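Local coordinates for rhodopsin (Todarodes pacificus, PDB 2Z73), which absorbs light through its retinal chromophore and, on isomerization of 11-cis to all-trans retinal, signals through G-proteins to phospholipase C in the squid eye, at residues R24-V29 / V292-A297; L37-G42 / S95-K100; G119-M124 / I157-W162; A249-N254 / T344-D349. All blocks are in the same frame, centred on the assembly; numbering follows the deposited sequence.

Contact 1: R24-V29 / V292-A297; sequences REFDQV and VTPYAA
Residues 26-29, an irregular extracellular segment, run within 17° of the direction taken by 292-295, and Phe26 and Pro294 bring their CA atoms to 7.5 Å. The Phe26 ring lies against the pyrrolidine of Pro294: Pro294 CD sits 3.5 Å from the ring centroid and 12° off its normal, a CH-pi contact over the face, while Pro294 CG rests on the root of the ring, 3.5 Å from Phe26 CG. The other face carries Glu25 CG of its own segment, and His22 meets the ring edge-to-face. With CG anti to the carbonyl carbon (chi1 -57°), Phe26 sends its far end on to Thr293, whose methyl CG2 comes within 4.2 Å of Phe26 CE1. Here the N-terminal segment of the receptor lies over the extracellular start of transmembrane helix 7. Thr293 is the N-cap of that helix, its OG1 accepting from Ala296 N at 3.2 Å, and Pro294 fills the first helical position. Farther along, Val29 CG1 packs 4.4 Å from Pro294 CB and 3.8 Å from Tyr295 OH; valine and tyrosine side chains lie alongside, pointing opposite ways. Val292 O accepts a hydrogen bond from His22 NE2.

Contact 2: L37-G42 / S95-K100; sequences LGIFIG and SCFLKK
Helix 31-61 and the end of helix 91-97 come together at Gly38 and Cys96, whose CA atoms are 5.1 Å apart. Cys96 points at the glycine: its CB lies 3.7 Å from Gly38 CA, and its SG, set beside the backbone N (chi1 -73°), lies 3.8 Å from Leu37 CB. With no side chain on Gly38, Cys96 CB and the Phe97 ring can lie this close to the helix backbone. This is the extracellular end of the interface between transmembrane helices 1 and 2 of the rhodopsin-like seven-helix bundle. Helix 91-97 closes in a Schellman motif, with Lys99 at positive phi and Lys100 N bonded to Ser95 O at 2.9 Å. The CE1-CZ side of the Phe97 ring reaches helix 31-61: CZ lies 4.1 Å from Gly38 C and 4.0 Å from Ile39 CG1, which meets the ring edge in plane. With an alanine for Phe97 the ring is gone, and a gap beside Ile39 and Gly38 is likely to open. Lys99 NZ is salt-bridged to Asp31.

Contact 3: G119-M124 / I157-W162; sequences GFMSIM and IFVWLW. With RET (retinal), chain D.
Two methionines of helix 104-138 meet three aromatic residues of helix 149-167 through sulfur and methyl groups. In Met-aromatic contacts, Met121 SD stands over the five-membered ring of Trp160, 3.8 Å from its centroid and 15° off the normal, and Met124 SD approaches Phe158 obliquely, 3.9 Å from CE2. By CH-pi contact, Met124 CE lies over the Trp162 indole, 3.5 Å from the five-membered ring centroid. Met124 CG stands opposite the backbone N (chi1 -167°), and bends at chi2 and chi3 fold the methyl onto the ring. In aliphatic packing, Val159 CG1 touches Met121 CG at 3.5 Å. Trp160 NE1 is hydrogen-bonded to Asn75 OD1. A leucine replacing Trp160 would probably deprive Met121 of its aromatic face and leave Asn75 OD1 without that bond. One turn before Met124, Phe120 turns its ring end away from 157-162, its CE2 3.5 Å from retinal C7. The helices run antiparallel (149°), axes 9.1 Å apart; helix 70-87 adjoins Met121, helix 195-224 Met124 and Phe120.

Contact 4: A249-N254 / T344-D349; sequences AQAGAN and TEDDKD
Asp346 and Ala251 carry most of this contact, with Asn254 and Asp349 at its margins. Ala251 and Asp346 bring their CA atoms to 4.9 Å, the closest CA pair between the segments. The methyl of Ala251 points toward helix 345-351, its CB lying 3.4 Å from Asp346 O and 3.9 Å from Asp349 CB, between a carbonyl and the CB three residues later. Asp346 reaches the other way. Its CG stands trans to its own C (chi1 -80°), a torsion that turns the carboxylate along helix 246-286 toward Asn254, where OD2 lies 3.3 Å from Asn254 CB. The carboxylate thus touches the aliphatic root of the asparagine, and its plane is turned 45° from that of the amide. No hydrogen bond joins the two segments; they meet by van der Waals contact, the Ala251 methyl against Asp346 O and Asp349 CB, and Asp346 OD2 against Asn254 CB. Asp349 directs its carboxylate away from Ala251; its OD2 forms a long, weak ion pair with Arg247, one turn before Ala251 on helix 246-286. The helix axes approach to 7.8 Å, and the directions differ by 134°. Here a short helix of the C-terminal region packs at an alanine against the cytoplasmic extension of transmembrane helix 6, which in this squid receptor runs well beyond the membrane-spanning residues.

How the contacts relate
Contacts 1 and 2 sit together at the extracellular end of the bundle, their centres about 16 Å apart, and touch where Gln28 NE2 lies 4.1 Å from Lys99 CB. Along the chain contact 2 is nested inside the loop closed by contact 1, as is contact 3. Contact 3 lies deeper, about 29 Å between centres from contact 2, and it alone includes residues of the retinal pocket, Gly119 and Phe120; the side chains of Val292 (contact 1) and Leu37 (contact 2) are about 12 Å and 11 Å from the chromophore. Contact 4 is cytoplasmic, with its centre about 53 Å from that of contact 1 and about 31 Å from that of contact 3.

Contact 1: R24-V29 / V292-A297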
loop_
_atom_site.group_PDB
_atom_site.type_symbol
_atom_site.label_atom_id
_atom_site.label_comp_id
_atom_site.label_asym_id
_atom_site.label_seq_id
_atom_site.Cartn_x
_atom_site.Cartn_y
_atom_site.Cartn_z
ATOM N N ARG A 24 -27.870 -7.857 -11.504
ATOM C CA ARG A 24 -29.260 -7.492 -11.738
ATOM C C ARG A 24 -30.295 -8.414 -11.128
ATOM O O ARG A 24 -31.443 -8.022 -10.953
ATOM C CB ARG A 24 -29.480 -7.384 -13.244
ATOM C CG ARG A 24 -28.649 -6.279 -13.856
ATOM C CD ARG A 24 -28.188 -6.570 -15.259
ATOM N NE ARG A 24 -29.279 -6.688 -16.218
ATOM C CZ ARG A 24 -29.139 -6.482 -17.528
ATOM N NH1 ARG A 24 -27.957 -6.138 -18.036
ATOM N NH2 ARG A 24 -30.183 -6.641 -18.337
ATOM N N GLU A 25 -29.909 -9.635 -10.796
ATOM C CA GLU A 25 -30.873 -10.564 -10.241
ATOM C C GLU A 25 -31.116 -10.381 -8.746
ATOM O O GLU A 25 -32.029 -10.977 -8.180
ATOM C CB GLU A 25 -30.425 -12.000 -10.517
ATOM C CG GLU A 25 -29.389 -12.507 -9.558
ATOM C CD GLU A 25 -28.790 -13.806 -10.012
ATOM O OE1 GLU A 25 -28.403 -14.612 -9.139
ATOM O OE2 GLU A 25 -28.695 -14.020 -11.236
ATOM N N PHE A 26 -30.320 -9.544 -8.102
ATOM C CA PHE A 26 -30.475 -9.350 -6.671
ATOM C C PHE A 26 -31.429 -8.242 -6.297
ATOM O O PHE A 26 -31.722 -7.361 -7.100
ATOM C CB PHE A 26 -29.113 -9.085 -6.031
ATOM C CG PHE A 26 -28.117 -10.174 -6.286
ATOM C CD1 PHE A 26 -28.157 -11.364 -5.562
ATOM C CD2 PHE A 26 -27.152 -10.028 -7.277
ATOM C CE1 PHE A 26 -27.249 -12.387 -5.821
ATOM C CE2 PHE A 26 -26.243 -11.052 -7.539
ATOM C CZ PHE A 26 -26.294 -12.233 -6.807
ATOM N N ASP A 27 -31.934 -8.315 -5.068
ATOM C CA ASP A 27 -32.836 -7.304 -4.556
ATOM C C ASP A 27 -31.943 -6.163 -4.133
ATOM O O ASP A 27 -30.753 -6.355 -3.884
ATOM C CB ASP A 27 -33.610 -7.803 -3.335
ATOM C CG ASP A 27 -34.678 -8.819 -3.684
ATOM O OD1 ASP A 27 -35.276 -8.728 -4.778
ATOM O OD2 ASP A 27 -34.937 -9.703 -2.848
ATOM N N GLN A 28 -32.510 -4.972 -4.041
ATOM C CA GLN A 28 -31.723 -3.823 -3.650
ATOM C C GLN A 28 -31.534 -3.768 -2.149
ATOM O O GLN A 28 -32.505 -3.782 -1.392
ATOM C CB GLN A 28 -32.390 -2.547 -4.134
ATOM C CG GLN A 28 -31.631 -1.311 -3.754
ATOM C CD GLN A 28 -32.217 -0.085 -4.390
ATOM O OE1 GLN A 28 -33.433 0.090 -4.411
ATOM N NE2 GLN A 28 -31.356 0.781 -4.911
ATOM N N VAL A 29 -30.274 -3.704 -1.723
ATOM C CA VAL A 29 -29.936 -3.630 -0.311
ATOM C C VAL A 29 -30.645 -2.429 0.299
ATOM O O VAL A 29 -30.992 -1.486 -0.398
ATOM C CB VAL A 29 -28.412 -3.492 -0.113
ATOM C CG1 VAL A 29 -27.703 -4.669 -0.777
ATOM C CG2 VAL A 29 -27.916 -2.157 -0.688
ATOM N N VAL A 292 -20.863 -15.060 -5.170
ATOM C CA VAL A 292 -20.605 -13.637 -5.285
ATOM C C VAL A 292 -21.864 -12.796 -5.190
ATOM O O VAL A 292 -22.347 -12.274 -6.184
ATOM C CB VAL A 292 -19.890 -13.309 -6.605
ATOM C CG1 VAL A 292 -19.409 -11.878 -6.585
ATOM C CG2 VAL A 292 -18.724 -14.257 -6.815
ATOM N N THR A 293 -22.395 -12.672 -3.979
ATOM C CA THR A 293 -23.585 -11.868 -3.733
ATOM C C THR A 293 -23.186 -10.410 -3.503
ATOM O O THR A 293 -22.002 -10.098 -3.292
ATOM C CB THR A 293 -24.315 -12.331 -2.471
ATOM O OG1 THR A 293 -23.401 -12.302 -1.366
ATOM C CG2 THR A 293 -24.861 -13.733 -2.648
ATOM N N PRO A 294 -24.174 -9.497 -3.522
ATOM C CA PRO A 294 -23.937 -8.065 -3.311
ATOM C C PRO A 294 -22.993 -7.781 -2.139
ATOM O O PRO A 294 -22.072 -6.993 -2.286
ATOM C CB PRO A 294 -25.339 -7.524 -3.079
ATOM C CG PRO A 294 -26.151 -8.366 -3.994
ATOM C CD PRO A 294 -25.607 -9.754 -3.748
ATOM N N TYR A 295 -23.224 -8.426 -0.993
ATOM C CA TYR A 295 -22.374 -8.247 0.189
ATOM C C TYR A 295 -21.081 -9.045 0.040
ATOM O O TYR A 295 -20.029 -8.637 0.533
ATOM C CB TYR A 295 -23.078 -8.713 1.465
ATOM C CG TYR A 295 -24.313 -7.933 1.844
ATOM C CD1 TYR A 295 -25.489 -8.596 2.209
ATOM C CD2 TYR A 295 -24.323 -6.538 1.831
ATOM C CE1 TYR A 295 -26.639 -7.899 2.544
ATOM C CE2 TYR A 295 -25.483 -5.821 2.171
ATOM C CZ TYR A 295 -26.631 -6.514 2.524
ATOM O OH TYR A 295 -27.781 -5.832 2.854
ATOM N N ALA A 296 -21.166 -10.190 -0.629
ATOM C CA ALA A 296 -19.999 -11.042 -0.823
ATOM C C ALA A 296 -18.880 -10.249 -1.474
ATOM O O ALA A 296 -17.696 -10.434 -1.163
ATOM C CB ALA A 296 -20.358 -12.244 -1.693
ATOM N N ALA A 297 -19.264 -9.364 -2.389
ATOM C CA ALA A 297 -18.296 -8.536 -3.089
ATOM C C ALA A 297 -18.120 -7.201 -2.366
ATOM O O ALA A 297 -17.001 -6.824 -2.010
ATOM C CB ALA A 297 -18.746 -8.319 -4.531
#

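Contact 2: L37-G42 / S95-K100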
loop_
_atom_site.group_PDB
_atom_site.type_symbol
_atom_site.label_atom_id
_atom_site.label_comp_id
_atom_site.label_asym_id
_atom_site.label_seq_id
_atom_site.Cartn_x
_atom_site.Cartn_y
_atom_site.Cartn_z
ATOM N N LEU A 37 -22.288 2.692 3.699
ATOM C CA LEU A 37 -21.209 2.506 2.737
ATOM C C LEU A 37 -20.581 3.849 2.350
ATOM O O LEU A 37 -19.361 3.991 2.342
ATOM C CB LEU A 37 -21.728 1.780 1.486
ATOM C CG LEU A 37 -21.928 0.265 1.631
ATOM C CD1 LEU A 37 -22.441 -0.328 0.325
ATOM C CD2 LEU A 37 -20.600 -0.382 2.009
ATOM N N GLY A 38 -21.428 4.829 2.046
ATOM C CA GLY A 38 -20.947 6.145 1.674
ATOM C C GLY A 38 -20.198 6.808 2.815
ATOM O O GLY A 38 -19.125 7.373 2.620
ATOM N N ILE A 39 -20.763 6.742 4.014
ATOM C CA ILE A 39 -20.117 7.335 5.170
ATOM C C ILE A 39 -18.785 6.647 5.381
ATOM O O ILE A 39 -17.773 7.285 5.646
ATOM C CB ILE A 39 -20.980 7.166 6.429
ATOM C CG1 ILE A 39 -22.228 8.046 6.303
ATOM C CG2 ILE A 39 -20.157 7.483 7.679
ATOM C CD1 ILE A 39 -23.257 7.834 7.391
ATOM N N PHE A 40 -18.791 5.332 5.247
ATOM C CA PHE A 40 -17.579 4.555 5.445
ATOM C C PHE A 40 -16.436 5.001 4.537
ATOM O O PHE A 40 -15.385 5.454 5.016
ATOM C CB PHE A 40 -17.847 3.069 5.204
ATOM C CG PHE A 40 -16.650 2.210 5.433
ATOM C CD1 PHE A 40 -16.309 1.819 6.717
ATOM C CD2 PHE A 40 -15.831 1.844 4.372
ATOM C CE1 PHE A 40 -15.163 1.077 6.944
ATOM C CE2 PHE A 40 -14.683 1.102 4.584
ATOM C CZ PHE A 40 -14.346 0.718 5.873
ATOM N N ILE A 41 -16.645 4.866 3.227
ATOM C CA ILE A 41 -15.619 5.230 2.258
ATOM C C ILE A 41 -15.238 6.712 2.334
ATOM O O ILE A 41 -14.103 7.077 2.035
ATOM C CB ILE A 41 -16.057 4.853 0.826
ATOM C CG1 ILE A 41 -14.825 4.706 -0.064
ATOM C CG2 ILE A 41 -16.999 5.893 0.270
ATOM C CD1 ILE A 41 -13.792 3.684 0.469
ATOM N N GLY A 42 -16.192 7.549 2.747
ATOM C CA GLY A 42 -15.936 8.968 2.888
ATOM C C GLY A 42 -14.919 9.200 3.989
ATOM O O GLY A 42 -14.046 10.069 3.887
ATOM N N SER A 95 -22.387 8.626 -4.838
ATOM C CA SER A 95 -23.128 7.576 -5.512
ATOM C C SER A 95 -23.969 6.795 -4.523
ATOM O O SER A 95 -25.130 6.482 -4.792
ATOM C CB SER A 95 -22.180 6.626 -6.236
ATOM O OG SER A 95 -21.802 7.175 -7.479
ATOM N N CYS A 96 -23.385 6.482 -3.374
ATOM C CA CYS A 96 -24.118 5.741 -2.360
ATOM C C CYS A 96 -25.344 6.507 -1.885
ATOM O O CYS A 96 -26.463 6.006 -1.986
ATOM C CB CYS A 96 -23.209 5.414 -1.173
ATOM S SG CYS A 96 -21.991 4.122 -1.521
ATOM N N PHE A 97 -25.150 7.725 -1.388
ATOM C CA PHE A 97 -26.275 8.525 -0.897
ATOM C C PHE A 97 -27.426 8.695 -1.864
ATOM O O PHE A 97 -28.495 9.132 -1.464
ATOM C CB PHE A 97 -25.804 9.903 -0.441
ATOM C CG PHE A 97 -24.820 9.861 0.684
ATOM C CD1 PHE A 97 -24.914 8.884 1.672
ATOM C CD2 PHE A 97 -23.802 10.798 0.759
ATOM C CE1 PHE A 97 -24.000 8.841 2.720
ATOM C CE2 PHE A 97 -22.884 10.765 1.801
ATOM C CZ PHE A 97 -22.979 9.786 2.783
ATOM N N LEU A 98 -27.213 8.359 -3.132
ATOM C CA LEU A 98 -28.264 8.473 -4.148
ATOM C C LEU A 98 -28.650 7.080 -4.597
ATOM O O LEU A 98 -29.542 6.897 -5.434
ATOM C CB LEU A 98 -27.767 9.263 -5.362
ATOM C CG LEU A 98 -27.427 10.733 -5.146
ATOM C CD1 LEU A 98 -26.762 11.274 -6.401
ATOM C CD2 LEU A 98 -28.704 11.514 -4.805
ATOM N N LYS A 99 -27.951 6.097 -4.046
ATOM C CA LYS A 99 -28.193 4.704 -4.384
ATOM C C LYS A 99 -28.003 4.481 -5.877
ATOM O O LYS A 99 -28.697 3.668 -6.475
ATOM C CB LYS A 99 -29.602 4.315 -3.942
ATOM C CG LYS A 99 -29.768 4.419 -2.425
ATOM C CD LYS A 99 -31.125 4.943 -1.998
ATOM C CE LYS A 99 -32.223 3.941 -2.248
ATOM N NZ LYS A 99 -33.521 4.457 -1.739
ATOM N N LYS A 100 -27.048 5.202 -6.473
ATOM C CA LYS A 100 -26.767 5.084 -7.899
ATOM C C LYS A 100 -25.504 5.832 -8.332
ATOM O O LYS A 100 -25.190 6.881 -7.778
ATOM C CB LYS A 100 -27.958 5.606 -8.703
ATOM C CG LYS A 100 -27.777 5.519 -10.203
ATOM C CD LYS A 100 -29.103 5.697 -10.937
ATOM C CE LYS A 100 -30.121 4.648 -10.499
ATOM N NZ LYS A 100 -29.579 3.268 -10.616
#

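Contact 3: G119-M124 / I157-W162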
loop_
_atom_site.group_PDB
_atom_site.type_symbol
_atom_site.label_atom_id
_atom_site.label_comp_id
_atom_site.label_asym_id
_atom_site.label_seq_id
_atom_site.Cartn_x
_atom_site.Cartn_y
_atom_site.Cartn_z
ATOM N N GLY A 119 -3.181 0.465 -6.581
ATOM C CA GLY A 119 -3.208 -0.706 -5.728
ATOM C C GLY A 119 -1.978 -1.499 -6.135
ATOM O O GLY A 119 -1.266 -2.048 -5.294
ATOM N N PHE A 120 -1.717 -1.541 -7.440
ATOM C CA PHE A 120 -0.548 -2.256 -7.942
ATOM C C PHE A 120 0.708 -1.495 -7.539
ATOM O O PHE A 120 1.759 -2.086 -7.317
ATOM C CB PHE A 120 -0.588 -2.379 -9.477
ATOM C CG PHE A 120 -1.665 -3.293 -10.001
ATOM C CD1 PHE A 120 -2.308 -2.996 -11.197
ATOM C CD2 PHE A 120 -2.021 -4.451 -9.314
ATOM C CE1 PHE A 120 -3.306 -3.837 -11.716
ATOM C CE2 PHE A 120 -3.014 -5.304 -9.814
ATOM C CZ PHE A 120 -3.661 -4.993 -11.028
ATOM N N MET A 121 0.584 -0.175 -7.442
ATOM C CA MET A 121 1.710 0.683 -7.090
ATOM C C MET A 121 2.099 0.586 -5.627
ATOM O O MET A 121 3.282 0.615 -5.304
ATOM C CB MET A 121 1.414 2.137 -7.439
ATOM C CG MET A 121 2.662 3.007 -7.488
ATOM S SD MET A 121 2.424 4.573 -8.392
ATOM C CE MET A 121 2.343 5.719 -7.065
ATOM N N SER A 122 1.124 0.463 -4.736
ATOM C CA SER A 122 1.467 0.366 -3.333
ATOM C C SER A 122 2.294 -0.880 -2.979
ATOM O O SER A 122 3.233 -0.791 -2.183
ATOM C CB SER A 122 0.208 0.463 -2.475
ATOM O OG SER A 122 -0.240 1.805 -2.439
ATOM N N ILE A 123 1.975 -2.031 -3.566
ATOM C CA ILE A 123 2.748 -3.246 -3.287
ATOM C C ILE A 123 4.093 -3.225 -3.997
ATOM O O ILE A 123 5.105 -3.635 -3.428
ATOM C CB ILE A 123 2.036 -4.531 -3.735
ATOM C CG1 ILE A 123 0.810 -4.182 -4.577
ATOM C CG2 ILE A 123 1.709 -5.389 -2.524
ATOM C CD1 ILE A 123 0.189 -5.367 -5.269
ATOM N N MET A 124 4.115 -2.759 -5.240
ATOM C CA MET A 124 5.379 -2.720 -5.970
ATOM C C MET A 124 6.332 -1.721 -5.308
ATOM O O MET A 124 7.555 -1.916 -5.308
ATOM C CB MET A 124 5.156 -2.348 -7.434
ATOM C CG MET A 124 6.374 -2.585 -8.294
ATOM S SD MET A 124 7.115 -4.217 -8.016
ATOM C CE MET A 124 6.156 -5.241 -9.095
ATOM N N ILE A 157 10.356 4.828 -11.214
ATOM C CA ILE A 157 9.965 4.914 -12.617
ATOM C C ILE A 157 9.500 3.529 -13.058
ATOM O O ILE A 157 8.524 3.398 -13.808
ATOM C CB ILE A 157 11.134 5.343 -13.532
ATOM C CG1 ILE A 157 11.489 6.809 -13.282
ATOM C CG2 ILE A 157 10.748 5.140 -14.992
ATOM C CD1 ILE A 157 12.603 7.326 -14.174
ATOM N N PHE A 158 10.206 2.494 -12.603
ATOM C CA PHE A 158 9.809 1.134 -12.944
ATOM C C PHE A 158 8.433 0.905 -12.322
ATOM O O PHE A 158 7.520 0.379 -12.964
ATOM C CB PHE A 158 10.786 0.104 -12.379
ATOM C CG PHE A 158 10.210 -1.284 -12.294
ATOM C CD1 PHE A 158 9.837 -1.970 -13.447
ATOM C CD2 PHE A 158 9.996 -1.889 -11.059
ATOM C CE1 PHE A 158 9.253 -3.245 -13.372
ATOM C CE2 PHE A 158 9.413 -3.161 -10.974
ATOM C CZ PHE A 158 9.042 -3.836 -12.134
ATOM N N VAL A 159 8.305 1.305 -11.060
ATOM C CA VAL A 159 7.055 1.159 -10.339
ATOM C C VAL A 159 5.900 1.782 -11.114
ATOM O O VAL A 159 4.873 1.144 -11.331
ATOM C CB VAL A 159 7.106 1.847 -8.965
ATOM C CG1 VAL A 159 5.782 1.637 -8.247
ATOM C CG2 VAL A 159 8.284 1.317 -8.141
ATOM N N TRP A 160 6.063 3.037 -11.524
ATOM C CA TRP A 160 5.005 3.708 -12.256
ATOM C C TRP A 160 4.682 2.998 -13.559
ATOM O O TRP A 160 3.524 2.707 -13.835
ATOM C CB TRP A 160 5.360 5.179 -12.505
ATOM C CG TRP A 160 5.048 6.081 -11.329
ATOM C CD1 TRP A 160 5.806 6.265 -10.209
ATOM C CD2 TRP A 160 3.875 6.894 -11.155
ATOM N NE1 TRP A 160 5.182 7.143 -9.348
ATOM C CE2 TRP A 160 3.996 7.542 -9.905
ATOM C CE3 TRP A 160 2.734 7.138 -11.937
ATOM C CZ2 TRP A 160 3.021 8.419 -9.419
ATOM C CZ3 TRP A 160 1.764 8.011 -11.451
ATOM C CH2 TRP A 160 1.917 8.640 -10.203
ATOM N N LEU A 161 5.694 2.706 -14.363
ATOM C CA LEU A 161 5.453 2.014 -15.624
ATOM C C LEU A 161 4.735 0.700 -15.368
ATOM O O LEU A 161 3.701 0.407 -15.978
ATOM C CB LEU A 161 6.767 1.757 -16.359
ATOM C CG LEU A 161 7.137 2.845 -17.361
ATOM C CD1 LEU A 161 5.967 3.039 -18.320
ATOM C CD2 LEU A 161 7.439 4.147 -16.640
ATOM N N TRP A 162 5.286 -0.093 -14.460
ATOM C CA TRP A 162 4.699 -1.374 -14.106
ATOM C C TRP A 162 3.219 -1.206 -13.748
ATOM O O TRP A 162 2.347 -1.791 -14.388
ATOM C CB TRP A 162 5.472 -1.964 -12.926
ATOM C CG TRP A 162 5.050 -3.331 -12.520
ATOM C CD1 TRP A 162 4.157 -3.656 -11.544
ATOM C CD2 TRP A 162 5.515 -4.568 -13.069
ATOM N NE1 TRP A 162 4.040 -5.023 -11.445
ATOM C CE2 TRP A 162 4.863 -5.606 -12.372
ATOM C CE3 TRP A 162 6.424 -4.900 -14.083
ATOM C CZ2 TRP A 162 5.089 -6.958 -12.657
ATOM C CZ3 TRP A 162 6.649 -6.245 -14.366
ATOM C CH2 TRP A 162 5.982 -7.257 -13.652
HETATM C C1 RET D . -6.054 -7.982 -7.312
HETATM C C2 RET D . -5.390 -8.808 -6.173
HETATM C C3 RET D . -5.021 -8.026 -4.924
HETATM C C4 RET D . -4.202 -6.761 -5.234
HETATM C C5 RET D . -4.804 -5.926 -6.365
HETATM C C6 RET D . -5.645 -6.453 -7.312
HETATM C C7 RET D . -6.251 -5.609 -8.425
HETATM C C8 RET D . -7.252 -4.643 -8.240
HETATM C C9 RET D . -7.894 -3.700 -9.167
HETATM C C10 RET D . -8.803 -2.918 -8.570
HETATM C C11 RET D . -9.608 -1.829 -9.080
HETATM C C12 RET D . -10.524 -1.072 -8.403
HETATM C C13 RET D . -11.135 -1.120 -7.019
HETATM C C14 RET D . -11.985 -0.128 -6.613
HETATM C C15 RET D . -12.632 -0.110 -5.295
HETATM C C16 RET D . -5.718 -8.627 -8.657
HETATM C C17 RET D . -7.594 -8.176 -7.125
HETATM C C18 RET D . -4.336 -4.498 -6.253
HETATM C C19 RET D . -7.483 -3.645 -10.625
HETATM C C20 RET D . -10.752 -2.323 -6.129
#

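Contact 4: A249-N254 / T344-D349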
loop_
_atom_site.group_PDB
_atom_site.type_symbol
_atom_site.label_atom_id
_atom_site.label_comp_id
_atom_site.label_asym_id
_atom_site.label_seq_id
_atom_site.Cartn_x
_atom_site.Cartn_y
_atom_site.Cartn_z
ATOM N N ALA A 249 27.834 0.947 15.439
ATOM C CA ALA A 249 27.422 -0.008 14.419
ATOM C C ALA A 249 26.195 -0.800 14.843
ATOM O O ALA A 249 25.285 -1.015 14.043
ATOM C CB ALA A 249 28.566 -0.954 14.100
ATOM N N GLN A 250 26.163 -1.232 16.098
ATOM C CA GLN A 250 25.037 -2.015 16.588
ATOM C C GLN A 250 23.745 -1.210 16.539
ATOM O O GLN A 250 22.712 -1.711 16.089
ATOM C CB GLN A 250 25.293 -2.496 18.018
ATOM C CG GLN A 250 24.409 -3.661 18.446
ATOM C CD GLN A 250 24.775 -4.969 17.755
ATOM O OE1 GLN A 250 24.810 -5.050 16.523
ATOM N NE2 GLN A 250 25.049 -6.001 18.548
ATOM N N ALA A 251 23.795 0.038 16.995
ATOM C CA ALA A 251 22.610 0.895 16.988
ATOM C C ALA A 251 22.061 1.014 15.568
ATOM O O ALA A 251 20.855 0.930 15.342
ATOM C CB ALA A 251 22.959 2.276 17.524
ATOM N N GLY A 252 22.962 1.210 14.615
ATOM C CA GLY A 252 22.551 1.340 13.237
ATOM C C GLY A 252 21.736 0.151 12.784
ATOM O O GLY A 252 20.687 0.317 12.165
ATOM N N ALA A 253 22.216 -1.049 13.090
ATOM C CA ALA A 253 21.518 -2.267 12.703
ATOM C C ALA A 253 20.135 -2.332 13.350
ATOM O O ALA A 253 19.175 -2.775 12.723
ATOM C CB ALA A 253 22.345 -3.482 13.096
ATOM N N ASN A 254 20.037 -1.894 14.603
ATOM C CA ASN A 254 18.759 -1.890 15.309
ATOM C C ASN A 254 17.806 -0.953 14.582
ATOM O O ASN A 254 16.668 -1.311 14.269
ATOM C CB ASN A 254 18.930 -1.390 16.746
ATOM C CG ASN A 254 19.524 -2.434 17.669
ATOM O OD1 ASN A 254 20.681 -2.811 17.538
ATOM N ND2 ASN A 254 18.718 -2.911 18.616
ATOM N N THR A 344 14.575 8.215 19.660
ATOM C CA THR A 344 15.542 8.541 18.616
ATOM C C THR A 344 17.002 8.241 18.959
ATOM O O THR A 344 17.898 8.462 18.143
ATOM C CB THR A 344 15.421 10.031 18.234
ATOM O OG1 THR A 344 15.452 10.830 19.420
ATOM C CG2 THR A 344 14.112 10.283 17.496
ATOM N N GLU A 345 17.235 7.728 20.160
ATOM C CA GLU A 345 18.581 7.413 20.612
ATOM C C GLU A 345 19.377 6.562 19.631
ATOM O O GLU A 345 20.461 6.958 19.204
ATOM C CB GLU A 345 18.520 6.712 21.967
ATOM C CG GLU A 345 17.844 7.539 23.041
ATOM C CD GLU A 345 17.726 6.798 24.352
ATOM O OE1 GLU A 345 17.150 5.688 24.356
ATOM O OE2 GLU A 345 18.204 7.323 25.377
ATOM N N ASP A 346 18.842 5.396 19.273
ATOM C CA ASP A 346 19.529 4.501 18.347
ATOM C C ASP A 346 19.955 5.182 17.050
ATOM O O ASP A 346 20.927 4.766 16.419
ATOM C CB ASP A 346 18.663 3.279 18.024
ATOM C CG ASP A 346 18.722 2.210 19.111
ATOM O OD1 ASP A 346 18.245 2.470 20.237
ATOM O OD2 ASP A 346 19.247 1.110 18.836
ATOM N N ASP A 347 19.232 6.221 16.645
ATOM C CA ASP A 347 19.589 6.945 15.426
ATOM C C ASP A 347 20.739 7.902 15.714
ATOM O O ASP A 347 21.564 8.182 14.845
ATOM C CB ASP A 347 18.394 7.731 14.879
ATOM C CG ASP A 347 17.371 6.842 14.201
ATOM O OD1 ASP A 347 16.564 6.204 14.907
ATOM O OD2 ASP A 347 17.386 6.781 12.955
ATOM N N LYS A 348 20.786 8.396 16.947
ATOM C CA LYS A 348 21.830 9.319 17.371
ATOM C C LYS A 348 23.201 8.653 17.289
ATOM O O LYS A 348 24.101 9.136 16.597
ATOM C CB LYS A 348 21.560 9.770 18.807
ATOM C CG LYS A 348 20.187 10.400 19.001
ATOM C CD LYS A 348 19.914 10.725 20.462
ATOM C CE LYS A 348 18.539 11.360 20.638
ATOM N NZ LYS A 348 18.199 11.578 22.076
ATOM N N ASP A 349 23.349 7.536 17.995
ATOM C CA ASP A 349 24.602 6.789 18.019
ATOM C C ASP A 349 24.989 6.278 16.640
ATOM O O ASP A 349 26.154 6.348 16.246
ATOM C CB ASP A 349 24.493 5.604 18.981
ATOM C CG ASP A 349 24.275 6.036 20.419
ATOM O OD1 ASP A 349 23.270 6.722 20.697
ATOM O OD2 ASP A 349 25.116 5.686 21.275
#